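Local coordinates for predicted protein (Acinetobacter sp. RUH2624, PDB 4MEA) that probably hydrolyses epoxides as a secreted Cif-type virulence factor with the alpha/beta hydrolase fold, at residues I265-L270 and K282-R287; A139-V144 and A154-S159; I298-T303 and E316-N321; I114-I119 and Q148-K153; I61-G66 and E75-S80. All blocks are in the same frame, centred on the assembly; numbering follows the deposited sequence. Where two conformers were deposited one is given.

Contact 1: I265-L270 and K282-R287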
# COMPACT_ATOMS: atom_id res chain seq x y z
N ILE A 265 -21.82 9.09 26.05
CA ILE A 265 -21.00 9.94 26.90
C ILE A 265 -20.37 11.00 26.01
O ILE A 265 -20.30 10.82 24.79
CB ILE A 265 -19.86 9.15 27.60
CG1 ILE A 265 -18.90 8.57 26.56
CG2 ILE A 265 -20.42 8.05 28.51
CD1 ILE A 265 -17.60 8.01 27.18
N PRO A 266 -19.91 12.11 26.61
CA PRO A 266 -19.23 13.13 25.80
C PRO A 266 -18.01 12.53 25.12
O PRO A 266 -17.27 11.76 25.74
CB PRO A 266 -18.81 14.17 26.85
CG PRO A 266 -19.77 13.96 28.00
CD PRO A 266 -20.00 12.49 28.03
N SER A 267 -17.80 12.87 23.86
CA SER A 267 -16.66 12.36 23.12
C SER A 267 -16.02 13.47 22.30
O SER A 267 -16.66 14.49 22.00
CB SER A 267 -17.08 11.21 22.22
OG SER A 267 -18.00 11.64 21.24
N MET A 268 -14.76 13.28 21.94
CA MET A 268 -14.05 14.24 21.10
C MET A 268 -13.27 13.52 20.01
O MET A 268 -12.65 12.48 20.26
CB MET A 268 -13.09 15.10 21.94
CG MET A 268 -12.23 16.05 21.10
SD MET A 268 -11.48 17.39 22.05
CE MET A 268 -10.35 16.49 23.11
N ALA A 269 -13.33 14.08 18.80
CA ALA A 269 -12.38 13.77 17.74
C ALA A 269 -11.35 14.89 17.73
O ALA A 269 -11.70 16.06 17.56
CB ALA A 269 -13.07 13.66 16.39
N LEU A 270 -10.09 14.54 17.95
CA LEU A 270 -9.02 15.52 17.99
C LEU A 270 -7.97 15.09 16.97
O LEU A 270 -7.37 14.03 17.09
CB LEU A 270 -8.44 15.59 19.41
CG LEU A 270 -7.15 16.36 19.68
CD1 LEU A 270 -7.28 17.84 19.33
CD2 LEU A 270 -6.75 16.19 21.16
N LYS A 282 -15.53 13.64 10.72
CA LYS A 282 -16.75 13.32 9.99
C LYS A 282 -17.30 11.96 10.40
O LYS A 282 -18.52 11.79 10.52
CB LYS A 282 -16.49 13.33 8.48
CG LYS A 282 -16.11 14.69 7.93
CD LYS A 282 -15.91 14.61 6.42
CE LYS A 282 -15.46 15.95 5.87
NZ LYS A 282 -15.33 15.91 4.38
N GLU A 283 -16.41 11.00 10.62
CA GLU A 283 -16.83 9.64 10.94
C GLU A 283 -17.59 9.59 12.26
O GLU A 283 -18.69 9.05 12.31
CB GLU A 283 -15.62 8.69 11.02
CG GLU A 283 -16.02 7.25 11.38
CD GLU A 283 -14.83 6.36 11.72
OE1 GLU A 283 -13.77 6.90 12.09
OE2 GLU A 283 -14.96 5.12 11.64
N MET A 284 -17.00 10.14 13.32
CA MET A 284 -17.65 10.12 14.63
C MET A 284 -18.98 10.88 14.63
O MET A 284 -19.98 10.38 15.13
CB MET A 284 -16.72 10.66 15.73
CG MET A 284 -15.58 9.72 16.09
SD MET A 284 -14.57 10.38 17.42
CE MET A 284 -15.71 10.27 18.81
N ARG A 285 -19.01 12.07 14.04
CA ARG A 285 -20.25 12.83 13.95
C ARG A 285 -21.34 12.02 13.25
O ARG A 285 -22.46 11.93 13.75
CB ARG A 285 -20.03 14.18 13.24
CG ARG A 285 -21.28 15.04 13.15
CD ARG A 285 -20.93 16.49 12.92
NE ARG A 285 -20.01 16.66 11.80
CZ ARG A 285 -18.78 17.14 11.90
NH1 ARG A 285 -18.30 17.51 13.09
NH2 ARG A 285 -18.02 17.25 10.82
N ALA A 286 -21.01 11.42 12.11
CA ALA A 286 -22.00 10.72 11.29
C ALA A 286 -22.49 9.40 11.88
O ALA A 286 -23.63 9.00 11.67
CB ALA A 286 -21.47 10.47 9.87
N ARG A 287 -21.63 8.71 12.63
CA ARG A 287 -21.90 7.31 12.95
C ARG A 287 -21.74 6.87 14.40
O ARG A 287 -22.32 5.86 14.80
CB ARG A 287 -21.06 6.40 12.06
CG ARG A 287 -21.21 6.74 10.59
CD ARG A 287 -20.91 5.55 9.74
NE ARG A 287 -21.82 4.44 10.02
CZ ARG A 287 -21.45 3.17 10.03
NH1 ARG A 287 -20.18 2.86 9.79
NH2 ARG A 287 -22.32 2.21 10.29
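No ring enters this contact; the flat group is the peptide joining Met268 to Ala269, and the thioether of Met284 stands over one face of it. The sulfur is displaced to one side of the carbonyl, with Met284 SD 4.0 Å from Met268 O. The opposite face is the one from which the side chain of Met268 departs, toward Leu319 and Phe322 of helix 307-323. Along its edges the strand is bonded to its neighbours, Met268 to Ala154 and Phe156 on one side and Ser267 to Thr296 on the other.

Met284 does nearly all the work for the helix. Its chain leaves beside the backbone N, runs straight to SD, then bends at the last torsion (chi3 69°), which turns the methyl up the strand to Ser267. There Met284 CE touches Ser267 OG at 3.6 Å and Ser267 CB at 3.8 Å, while Met284 SD rests on the methyl of Ala269, 3.8 Å from Ala269 CB. The hook thus spans two strand residues whose side chains rise on the same face, with the intervening peptide beneath it. No hydrogen bond crosses; the fit is one of van der Waals contact in a buried place.

Strand and helix run nearly antiparallel, at 152°, their axes 8.8 Å apart. They are the first two members of the beta-alpha-beta unit 267-272, 279-288, 295-300, and Met284 also touches Phe156 of strand 151-157 and Tyr295 of strand 295-300, so this one side chain bridges three adjacent strands of the central sheet.

Contact 2: A139-V144 and A154-S159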
# COMPACT_ATOMS: atom_id res chain seq x y z
N ALA A 139 -7.93 -0.49 18.75
CA ALA A 139 -7.93 -1.39 19.91
C ALA A 139 -9.10 -1.16 20.87
O ALA A 139 -9.47 -2.06 21.63
CB ALA A 139 -6.61 -1.26 20.66
N SER A 140 -9.69 0.03 20.83
CA SER A 140 -10.43 0.54 21.98
C SER A 140 -11.93 0.74 21.84
O SER A 140 -12.59 0.96 22.85
CB SER A 140 -9.82 1.87 22.46
OG SER A 140 -8.44 1.73 22.78
N TYR A 141 -12.49 0.70 20.64
CA TYR A 141 -13.90 1.11 20.58
C TYR A 141 -14.86 0.25 21.42
O TYR A 141 -15.70 0.80 22.13
CB TYR A 141 -14.45 1.33 19.16
CG TYR A 141 -15.83 1.96 19.27
CD1 TYR A 141 -15.98 3.29 19.64
CD2 TYR A 141 -16.98 1.19 19.09
CE1 TYR A 141 -17.26 3.86 19.79
CE2 TYR A 141 -18.24 1.73 19.23
CZ TYR A 141 -18.38 3.06 19.59
OH TYR A 141 -19.65 3.59 19.74
N PRO A 142 -14.74 -1.09 21.34
CA PRO A 142 -15.61 -1.92 22.19
C PRO A 142 -15.38 -1.66 23.67
O PRO A 142 -16.34 -1.68 24.43
CB PRO A 142 -15.20 -3.35 21.82
CG PRO A 142 -14.72 -3.21 20.39
CD PRO A 142 -13.99 -1.90 20.36
N LEU A 143 -14.13 -1.41 24.07
CA LEU A 143 -13.85 -1.05 25.47
C LEU A 143 -14.67 0.17 25.89
O LEU A 143 -15.38 0.14 26.91
CB LEU A 143 -12.35 -0.78 25.67
CG LEU A 143 -11.87 -0.48 27.10
CD1 LEU A 143 -10.42 -0.90 27.28
CD2 LEU A 143 -12.05 0.99 27.45
N VAL A 144 -14.60 1.23 25.10
CA VAL A 144 -15.32 2.46 25.41
C VAL A 144 -16.84 2.30 25.33
O VAL A 144 -17.56 2.71 26.25
CB VAL A 144 -14.86 3.62 24.49
CG1 VAL A 144 -15.76 4.84 24.69
CG2 VAL A 144 -13.40 3.96 24.76
N ALA A 154 -14.45 10.32 26.50
CA ALA A 154 -13.50 9.62 25.63
C ALA A 154 -13.02 10.51 24.49
O ALA A 154 -13.80 11.25 23.89
CB ALA A 154 -14.12 8.35 25.06
N VAL A 155 -11.72 10.43 24.19
CA VAL A 155 -11.12 11.17 23.10
C VAL A 155 -10.43 10.19 22.16
O VAL A 155 -9.65 9.35 22.62
CB VAL A 155 -10.05 12.16 23.61
CG1 VAL A 155 -9.47 12.97 22.45
CG2 VAL A 155 -10.63 13.07 24.69
N PHE A 156 -10.72 10.30 20.87
CA PHE A 156 -10.01 9.54 19.84
C PHE A 156 -9.21 10.53 18.99
O PHE A 156 -9.70 11.61 18.66
CB PHE A 156 -11.00 8.76 18.96
CG PHE A 156 -11.81 7.74 19.72
CD1 PHE A 156 -11.37 6.44 19.86
CD2 PHE A 156 -13.03 8.10 20.30
CE1 PHE A 156 -12.12 5.50 20.56
CE2 PHE A 156 -13.78 7.17 21.01
CZ PHE A 156 -13.32 5.87 21.13
N MET A 157 -7.97 10.17 18.65
CA MET A 157 -7.07 11.13 18.03
C MET A 157 -6.59 10.74 16.62
O MET A 157 -6.04 9.66 16.41
CB MET A 157 -5.89 11.46 18.95
CG MET A 157 -6.31 12.21 20.22
SD MET A 157 -5.01 12.47 21.44
CE MET A 157 -3.87 13.53 20.54
N ASP A 158 -6.83 11.65 15.69
CA ASP A 158 -6.41 11.57 14.28
C ASP A 158 -6.91 10.39 13.45
O ASP A 158 -7.63 10.59 12.48
CB ASP A 158 -4.88 11.75 14.11
CG ASP A 158 -4.52 12.47 12.80
OD1 ASP A 158 -5.21 13.45 12.47
OD2 ASP A 158 -3.59 12.04 12.09
N SER A 159 -6.55 9.16 13.83
CA SER A 159 -6.87 7.98 13.01
C SER A 159 -8.35 7.60 13.05
O SER A 159 -9.04 7.84 14.04
CB SER A 159 -6.04 6.77 13.42
OG SER A 159 -4.66 7.00 13.20
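Helix 136-146 and strand 151-157 are the last two elements of the beta-alpha-beta unit that begins with strand 128-133; in alpha/beta hydrolases the sharp turn between such a central strand and its helix is the nucleophile elbow. Here Tyr141 and Val144 of the helix come down on Ala154 and Phe156, every second residue of the strand. The two elements run almost antiparallel, at 165°, with axes 10.7 Å apart.

Val144 meets the strand with both branches. With Val144 CG1 anti to the backbone N (chi1 172°), that methyl reaches Ala154 CB at 3.9 Å, and the other branch, Val144 CG2, arrives 4.1 Å from Phe156 CZ. Phe156 reaches up from the strand in the direction opposite to Val144, and its tip touches both Val144 and Tyr141. On the tyrosine, Phe156 CZ meets the rim of the ring close to that ring's plane, 4.0 Å from Tyr141 CD1. The two side chains cross at about a right angle, while the ring planes are inclined by roughly 41°, so this is a slanted meeting of rings and not a stack.

At the far end of the strand Asp158 bonds through OD2 to His305 ND1, a pairing consistent with the acid-histidine couple of the fold's catalytic triad. The phenol oxygen of Tyr141 is held elsewhere, by Lys261 O.

With carbon touching carbon throughout and no hydrogen bond across, the buried interface depends on shape and on exclusion of water, while the polar end of Tyr141 is satisfied outside it.

Contact 3: I298-T303 and E316-N321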
# COMPACT_ATOMS: atom_id res chain seq x y z
N ILE A 298 -12.09 18.88 17.09
CA ILE A 298 -11.04 19.87 16.98
C ILE A 298 -9.98 19.40 16.02
O ILE A 298 -9.42 18.31 16.17
CB ILE A 298 -10.41 20.18 18.36
CG1 ILE A 298 -11.45 20.82 19.28
CG2 ILE A 298 -9.17 21.09 18.19
CD1 ILE A 298 -10.97 21.06 20.70
N ILE A 299 -9.72 20.20 14.99
CA ILE A 299 -8.63 19.90 14.08
C ILE A 299 -7.52 20.92 14.32
O ILE A 299 -7.72 22.12 14.13
CB ILE A 299 -9.10 19.95 12.62
CG1 ILE A 299 -10.28 19.00 12.40
CG2 ILE A 299 -7.95 19.64 11.67
CD1 ILE A 299 -10.73 18.91 10.94
N LEU A 300 -6.35 20.46 14.75
CA LEU A 300 -5.24 21.37 15.02
C LEU A 300 -4.52 21.78 13.73
O LEU A 300 -4.07 20.93 12.96
CB LEU A 300 -4.26 20.76 16.02
CG LEU A 300 -4.80 20.38 17.40
CD1 LEU A 300 -3.67 19.82 18.27
CD2 LEU A 300 -5.44 21.59 18.07
N PRO A 301 -4.41 23.10 13.49
CA PRO A 301 -3.71 23.60 12.29
C PRO A 301 -2.20 23.31 12.32
O PRO A 301 -1.63 23.22 13.41
CB PRO A 301 -3.99 25.11 12.32
CG PRO A 301 -4.32 25.42 13.75
CD PRO A 301 -4.96 24.18 14.32
N ASP A 302 -1.60 23.16 11.14
CA ASP A 302 -0.15 23.01 10.98
C ASP A 302 0.41 21.84 11.79
O ASP A 302 1.60 21.81 12.08
CB ASP A 302 0.58 24.30 11.38
CG ASP A 302 0.20 25.48 10.51
OD1 ASP A 302 0.00 25.28 9.29
OD2 ASP A 302 0.10 26.61 11.04
N THR A 303 -0.46 20.90 12.13
CA THR A 303 -0.09 19.75 12.96
C THR A 303 -0.34 18.45 12.20
O THR A 303 -1.43 18.25 11.64
CB THR A 303 -0.91 19.71 14.28
OG1 THR A 303 -0.69 20.93 15.00
CG2 THR A 303 -0.50 18.51 15.16
N GLU A 316 -2.85 19.45 24.74
CA GLU A 316 -3.14 19.68 26.16
C GLU A 316 -4.31 20.65 26.33
O GLU A 316 -5.24 20.38 27.11
CB GLU A 316 -1.88 20.17 26.90
CG GLU A 316 -0.86 19.05 27.12
CD GLU A 316 0.57 19.55 27.31
OE1 GLU A 316 1.48 18.70 27.33
OE2 GLU A 316 0.78 20.77 27.45
N LYS A 317 -4.27 21.75 25.60
CA LYS A 317 -5.36 22.72 25.66
C LYS A 317 -6.68 22.09 25.24
O LYS A 317 -7.70 22.28 25.91
CB LYS A 317 -5.06 23.96 24.81
CG LYS A 317 -6.16 25.01 24.88
CD LYS A 317 -5.72 26.36 24.34
CE LYS A 317 -6.83 27.39 24.49
NZ LYS A 317 -6.38 28.77 24.19
N SER A 318 -6.67 21.32 24.16
CA SER A 318 -7.88 20.65 23.67
C SER A 318 -8.41 19.61 24.66
O SER A 318 -9.61 19.54 24.92
CB SER A 318 -7.63 19.98 22.31
OG SER A 318 -7.18 20.92 21.34
N LEU A 319 -7.52 18.80 25.22
CA LEU A 319 -7.94 17.81 26.20
C LEU A 319 -8.43 18.47 27.50
O LEU A 319 -9.45 18.07 28.07
CB LEU A 319 -6.82 16.82 26.51
CG LEU A 319 -6.31 15.87 25.43
CD1 LEU A 319 -5.06 15.16 25.94
CD2 LEU A 319 -7.37 14.85 25.00
N SER A 320 -7.71 19.49 27.96
CA SER A 320 -8.08 20.16 29.21
C SER A 320 -9.46 20.80 29.13
O SER A 320 -10.26 20.67 30.05
CB SER A 320 -7.03 21.21 29.59
OG SER A 320 -5.84 20.57 30.00
N ASN A 321 -9.73 21.47 28.01
CA ASN A 321 -11.01 22.14 27.80
C ASN A 321 -12.16 21.16 27.67
O ASN A 321 -13.28 21.43 28.11
CB ASN A 321 -10.95 23.05 26.57
CG ASN A 321 -10.11 24.28 26.79
OD1 ASN A 321 -9.82 24.66 27.93
ND2 ASN A 321 -9.72 24.94 25.70
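Ser318 carries its OG beside the backbone N (chi1 -57°), which lets the hydroxyl bond back to Gly314 O while its flank meets two aliphatic side chains of strand 295-300. Ile298 answers with CG2, anti to its own N, and with CD1 at the end of an extended branch, while Leu300 extends CD2. Strand and helix are the last ones of the alpha/beta hydrolase fold in this chain: an outermost strand of the central sheet, then helix 307-323 laid back against it.

The serine oxygen sits among methyls, with Ser318 OG 3.7 Å from Ile298 CG2 and 3.8 Å from Leu300 CD2. Below it the methylene completes the fit, Ser318 CB lying 3.9 Å from Ile298 CD1. No hydrogen bond passes between strand and helix; the polar need of the buried hydroxyl is met inside the helix. The helix therefore presents a small, internally satisfied residue to the strand, and Leu270 of the neighbouring strand 267-272 touches it too.

Past Leu300 the chain swings away in a type II turn, Leu300 to Thr303, in which the hydroxyl of the last residue, Thr303 OG1, bonds back to Pro301 O. Another hydroxyl-to-carbonyl bond lies in the helix: Ser320 OG reaches back 3.0 Å to Glu316 O, 41° out of the carbonyl plane, sharing that oxygen with Ser320 N.

Contact 4: I114-I119 and Q148-K153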
# COMPACT_ATOMS: atom_id res chain seq x y z
N ILE A 114 -8.52 -7.37 26.81
CA ILE A 114 -7.23 -7.40 27.50
C ILE A 114 -6.98 -6.08 28.23
O ILE A 114 -6.56 -6.07 29.38
CB ILE A 114 -6.08 -7.71 26.52
CG1 ILE A 114 -6.17 -9.16 26.02
CG2 ILE A 114 -4.72 -7.42 27.18
CD1 ILE A 114 -5.50 -9.41 24.68
N LEU A 115 -7.25 -4.97 27.55
CA LEU A 115 -7.03 -3.65 28.14
C LEU A 115 -7.93 -3.34 29.33
O LEU A 115 -7.46 -2.85 30.35
CB LEU A 115 -7.17 -2.56 27.07
CG LEU A 115 -5.97 -2.42 26.13
CD1 LEU A 115 -6.32 -1.57 24.91
CD2 LEU A 115 -4.77 -1.85 26.89
N ILE A 116 -9.23 -3.59 29.21
CA ILE A 116 -10.17 -3.21 30.27
C ILE A 116 -9.82 -3.90 31.59
O ILE A 116 -9.91 -3.29 32.66
CB ILE A 116 -11.64 -3.48 29.87
CG1 ILE A 116 -12.60 -2.83 30.88
CG2 ILE A 116 -11.92 -4.98 29.73
CD1 ILE A 116 -12.40 -1.34 31.04
N GLY A 117 -9.39 -5.15 31.52
CA GLY A 117 -9.02 -5.90 32.70
C GLY A 117 -7.88 -5.23 33.46
O GLY A 117 -7.91 -5.14 34.69
N ALA A 118 -6.89 -4.75 32.73
CA ALA A 118 -5.72 -4.12 33.35
C ALA A 118 -6.09 -2.75 33.88
O ALA A 118 -5.71 -2.38 34.99
CB ALA A 118 -4.58 -4.01 32.33
N ILE A 119 -6.85 -2.01 33.08
CA ILE A 119 -7.28 -0.67 33.47
C ILE A 119 -8.06 -0.69 34.78
O ILE A 119 -7.85 0.15 35.66
CB ILE A 119 -8.11 -0.01 32.35
CG1 ILE A 119 -7.20 0.31 31.16
CG2 ILE A 119 -8.78 1.24 32.86
CD1 ILE A 119 -7.95 0.71 29.90
N GLN A 148 -19.40 2.55 29.11
CA GLN A 148 -19.79 3.93 29.29
C GLN A 148 -20.33 4.15 30.70
O GLN A 148 -21.18 3.39 31.17
CB GLN A 148 -20.80 4.34 28.22
CG GLN A 148 -20.20 4.28 26.84
CD GLN A 148 -21.15 4.70 25.77
OE1 GLN A 148 -21.41 5.89 25.58
NE2 GLN A 148 -21.69 3.72 25.04
N GLY A 149 -19.84 5.18 31.36
CA GLY A 149 -20.11 5.38 32.77
C GLY A 149 -18.82 5.18 33.55
O GLY A 149 -18.33 6.11 34.19
N TYR A 150 -18.26 3.97 33.50
CA TYR A 150 -16.90 3.78 34.00
C TYR A 150 -15.98 4.72 33.21
O TYR A 150 -15.16 5.43 33.78
CB TYR A 150 -16.45 2.34 33.88
CG TYR A 150 -15.01 2.13 34.33
CD1 TYR A 150 -14.70 1.97 35.67
CD2 TYR A 150 -13.97 2.12 33.41
CE1 TYR A 150 -13.39 1.79 36.09
CE2 TYR A 150 -12.66 1.95 33.81
CZ TYR A 150 -12.37 1.78 35.14
OH TYR A 150 -11.06 1.61 35.54
N ILE A 151 -16.13 4.71 31.88
CA ILE A 151 -15.53 5.75 31.05
C ILE A 151 -16.50 6.94 31.04
O ILE A 151 -17.61 6.84 30.52
CB ILE A 151 -15.29 5.28 29.61
CG1 ILE A 151 -14.61 3.91 29.57
CG2 ILE A 151 -14.45 6.32 28.85
CD1 ILE A 151 -13.16 3.91 30.05
N LYS A 152 -16.06 8.06 31.61
CA LYS A 152 -16.90 9.24 31.72
C LYS A 152 -16.88 10.08 30.45
O LYS A 152 -17.91 10.63 30.04
CB LYS A 152 -16.44 10.09 32.91
CG LYS A 152 -17.36 11.25 33.24
CD LYS A 152 -16.92 11.95 34.51
CE LYS A 152 -17.91 13.03 34.92
NZ LYS A 152 -17.54 13.62 36.24
N LYS A 153 -15.69 10.20 29.86
CA LYS A 153 -15.49 10.93 28.61
C LYS A 153 -14.38 10.23 27.82
O LYS A 153 -13.46 9.65 28.41
CB LYS A 153 -15.07 12.37 28.87
CG LYS A 153 -16.05 13.18 29.69
CD LYS A 153 -15.54 14.59 29.93
CE LYS A 153 -16.56 15.41 30.70
NZ LYS A 153 -16.12 16.83 30.85
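Tyr150 lies against the C-terminal half of helix 108-123 so that Ile119 and Ile116 meet it in two different ways. Ile119 comes to the edge of the ring, its CG2 near the ring plane, with the two side chains slanted against each other. This methyl lies beside the phenol: Ile119 CG2 is 3.5 Å from Tyr150 OH and 4.1 Å from Tyr150 CE2. Ile116 approaches the same corner obliquely, and more loosely, with Ile116 CD1 4.3 Å from Tyr150 CE2. Its side chain starts off to one side of the contact, and the turn at its second torsion (chi2 57°) brings the terminal methyl to the ring.

The tyrosine reaches this far because CG is anti to its backbone N (chi1 177°), which extends the ring from the loop toward the helix. There the hydroxyl passes the carbonyl of Ile119, Tyr150 OH standing 3.5 Å from Ile119 O without a hydrogen bond between them. Its real partner is Gly124 O, just beyond the helix, and Lys120 makes a cation-pi interaction with the ring. The hydrogen bond and the cation hold the ring, although the residue is partly exposed, while the isoleucine methyl packs at its edge.

Leu143 of helix 136-146 also touches both isoleucines, and Ile128 of strand 128-133 touches Tyr150. The arrangement thus joins the C-terminal part of one helix to the loop leading into strand 151-157, next to the intervening beta-alpha unit: the layered helix-on-sheet build of the alpha/beta hydrolase fold.

Contact 5: I61-G66 and E75-S80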
# COMPACT_ATOMS: atom_id res chain seq x y z
N ILE A 61 -6.73 9.33 34.07
CA ILE A 61 -6.77 9.46 32.63
C ILE A 61 -5.91 8.34 32.06
O ILE A 61 -4.72 8.25 32.37
CB ILE A 61 -6.24 10.81 32.16
CG1 ILE A 61 -6.84 11.94 33.01
CG2 ILE A 61 -6.54 11.03 30.67
CD1 ILE A 61 -6.22 13.28 32.76
N VAL A 62 -6.51 7.49 31.24
CA VAL A 62 -5.79 6.40 30.60
C VAL A 62 -5.48 6.77 29.15
O VAL A 62 -6.37 7.20 28.42
CB VAL A 62 -6.60 5.09 30.70
CG1 VAL A 62 -5.92 3.96 29.91
CG2 VAL A 62 -6.81 4.70 32.17
N PHE A 63 -4.21 6.65 28.75
CA PHE A 63 -3.75 7.04 27.41
C PHE A 63 -3.28 5.82 26.64
O PHE A 63 -2.44 5.07 27.13
CB PHE A 63 -2.57 8.02 27.47
CG PHE A 63 -2.86 9.31 28.19
CD1 PHE A 63 -3.34 10.41 27.51
CD2 PHE A 63 -2.59 9.43 29.55
CE1 PHE A 63 -3.58 11.62 28.17
CE2 PHE A 63 -2.82 10.63 30.22
CZ PHE A 63 -3.32 11.72 29.53
N ILE A 64 -3.79 5.66 25.42
CA ILE A 64 -3.47 4.50 24.59
C ILE A 64 -2.87 4.92 23.24
O ILE A 64 -3.56 5.52 22.39
CB ILE A 64 -4.72 3.64 24.33
CG1 ILE A 64 -5.40 3.26 25.65
CG2 ILE A 64 -4.34 2.40 23.52
CD1 ILE A 64 -4.56 2.29 26.53
N HIS A 65 -1.59 4.59 23.03
CA HIS A 65 -0.87 4.94 21.81
C HIS A 65 -1.27 4.08 20.62
O HIS A 65 -2.10 3.17 20.74
CB HIS A 65 0.64 4.75 22.06
CG HIS A 65 1.06 3.32 22.08
ND1 HIS A 65 1.43 2.63 20.94
CD2 HIS A 65 1.13 2.42 23.10
CE1 HIS A 65 1.73 1.38 21.26
NE2 HIS A 65 1.56 1.23 22.56
N GLY A 66 -0.66 4.35 19.47
CA GLY A 66 -0.85 3.53 18.28
C GLY A 66 0.45 3.20 17.57
O GLY A 66 1.52 3.18 18.19
N GLU A 75 4.10 11.10 27.35
CA GLU A 75 4.85 11.60 28.51
C GLU A 75 4.66 13.09 28.84
O GLU A 75 4.41 13.43 30.00
CB GLU A 75 6.35 11.26 28.39
CG GLU A 75 7.13 11.48 29.69
CD GLU A 75 8.60 11.15 29.57
OE1 GLU A 75 9.17 11.33 28.48
OE2 GLU A 75 9.20 10.69 30.57
N PRO A 76 4.77 13.98 27.85
CA PRO A 76 4.63 15.40 28.22
C PRO A 76 3.24 15.75 28.74
O PRO A 76 3.13 16.59 29.63
CB PRO A 76 4.95 16.15 26.91
CG PRO A 76 4.90 15.12 25.83
CD PRO A 76 5.20 13.80 26.45
N VAL A 77 2.20 15.10 28.22
CA VAL A 77 0.84 15.32 28.72
C VAL A 77 0.67 14.73 30.11
O VAL A 77 0.03 15.33 30.98
CB VAL A 77 -0.22 14.68 27.79
CG1 VAL A 77 -1.63 14.95 28.31
CG2 VAL A 77 -0.06 15.19 26.36
N MET A 78 1.26 13.55 30.32
CA MET A 78 1.22 12.90 31.62
C MET A 78 1.84 13.79 32.68
O MET A 78 1.29 13.95 33.77
CB MET A 78 1.97 11.57 31.55
CG MET A 78 1.27 10.51 30.72
SD MET A 78 2.29 9.04 30.50
CE MET A 78 2.10 8.17 32.06
N LEU A 79 2.99 14.38 32.36
CA LEU A 79 3.68 15.25 33.30
C LEU A 79 2.84 16.49 33.61
O LEU A 79 2.80 16.97 34.75
CB LEU A 79 5.06 15.63 32.78
CG LEU A 79 6.07 14.47 32.74
CD1 LEU A 79 7.37 14.89 32.07
CD2 LEU A 79 6.34 13.97 34.14
N SER A 80 2.14 16.98 32.59
CA SER A 80 1.31 18.16 32.72
C SER A 80 0.10 17.93 33.61
O SER A 80 -0.38 18.85 34.27
CB SER A 80 0.83 18.63 31.34
OG SER A 80 1.91 19.06 30.53
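Phe63 has by far the most surface buried here, and Met78 and Val77 of the helix share its ring between them. Both lie on the same side of the ring plane, each approaching obliquely. Val77 takes the outer corner: its CG1, anti to the backbone N (chi1 -179°), is 3.8 Å from Phe63 CZ and 3.9 Å from Phe63 CE1. Met78 takes the CD2-CE2 edge, on the same face, with Met78 CG 4.1 Å from Phe63 CE2 and 4.2 Å from Phe63 CD2. Phenylalanine and methionine slide past each other in opposite directions. It is the methylene of Met78 and not the sulfur that comes closest to the ring; the sulfur end, bent at the third torsion, heads elsewhere, and the side chain also touches Val87 and Ala89.

These residues belong to the beta-alpha-beta unit of strand 61-64, helix 75-81 and strand 87-90, in which the helix crosses over between two adjacent parallel strands of the central sheet. Trp74, just ahead of the helix, also meets the Phe63 ring, their planes about 35° apart.

Beyond Phe63 the strand runs into His65 and Gly66, a His-Gly pair consistent with the oxyanion-hole loop of epoxide hydrolases of this fold. His65 ND1 donates to Gly66 O over 2.8 Å at 162°, the acceptor lying in the imidazole plane, and His65 NE2 pairs with Leu92 N, so both ring nitrogens are engaged and the ring's rotation is set.

Four contacts lay a helix on a strand of the central alpha/beta hydrolase sheet; contact 4 sets a helix against the loop leading into one of its strands. Contact 5 comes first along the chain, contacts 4 and 2 then interlock because their segments alternate, and contacts 1 and 3 follow. Contacts 2 and 4, centres 11 Å apart, share strand 151-157; contact 1, centred 10 Å from contact 2, lies on the next strand, backbone-bonded to it. Contacts 3 and 5, centres 14 Å apart, meet where Leu319 packs on Val77, joining helix 307-323 to helix 75-81. The five reach from strand 61-64 to the outermost strand 295-300, without strands 37-44, 47-54 and 87-90.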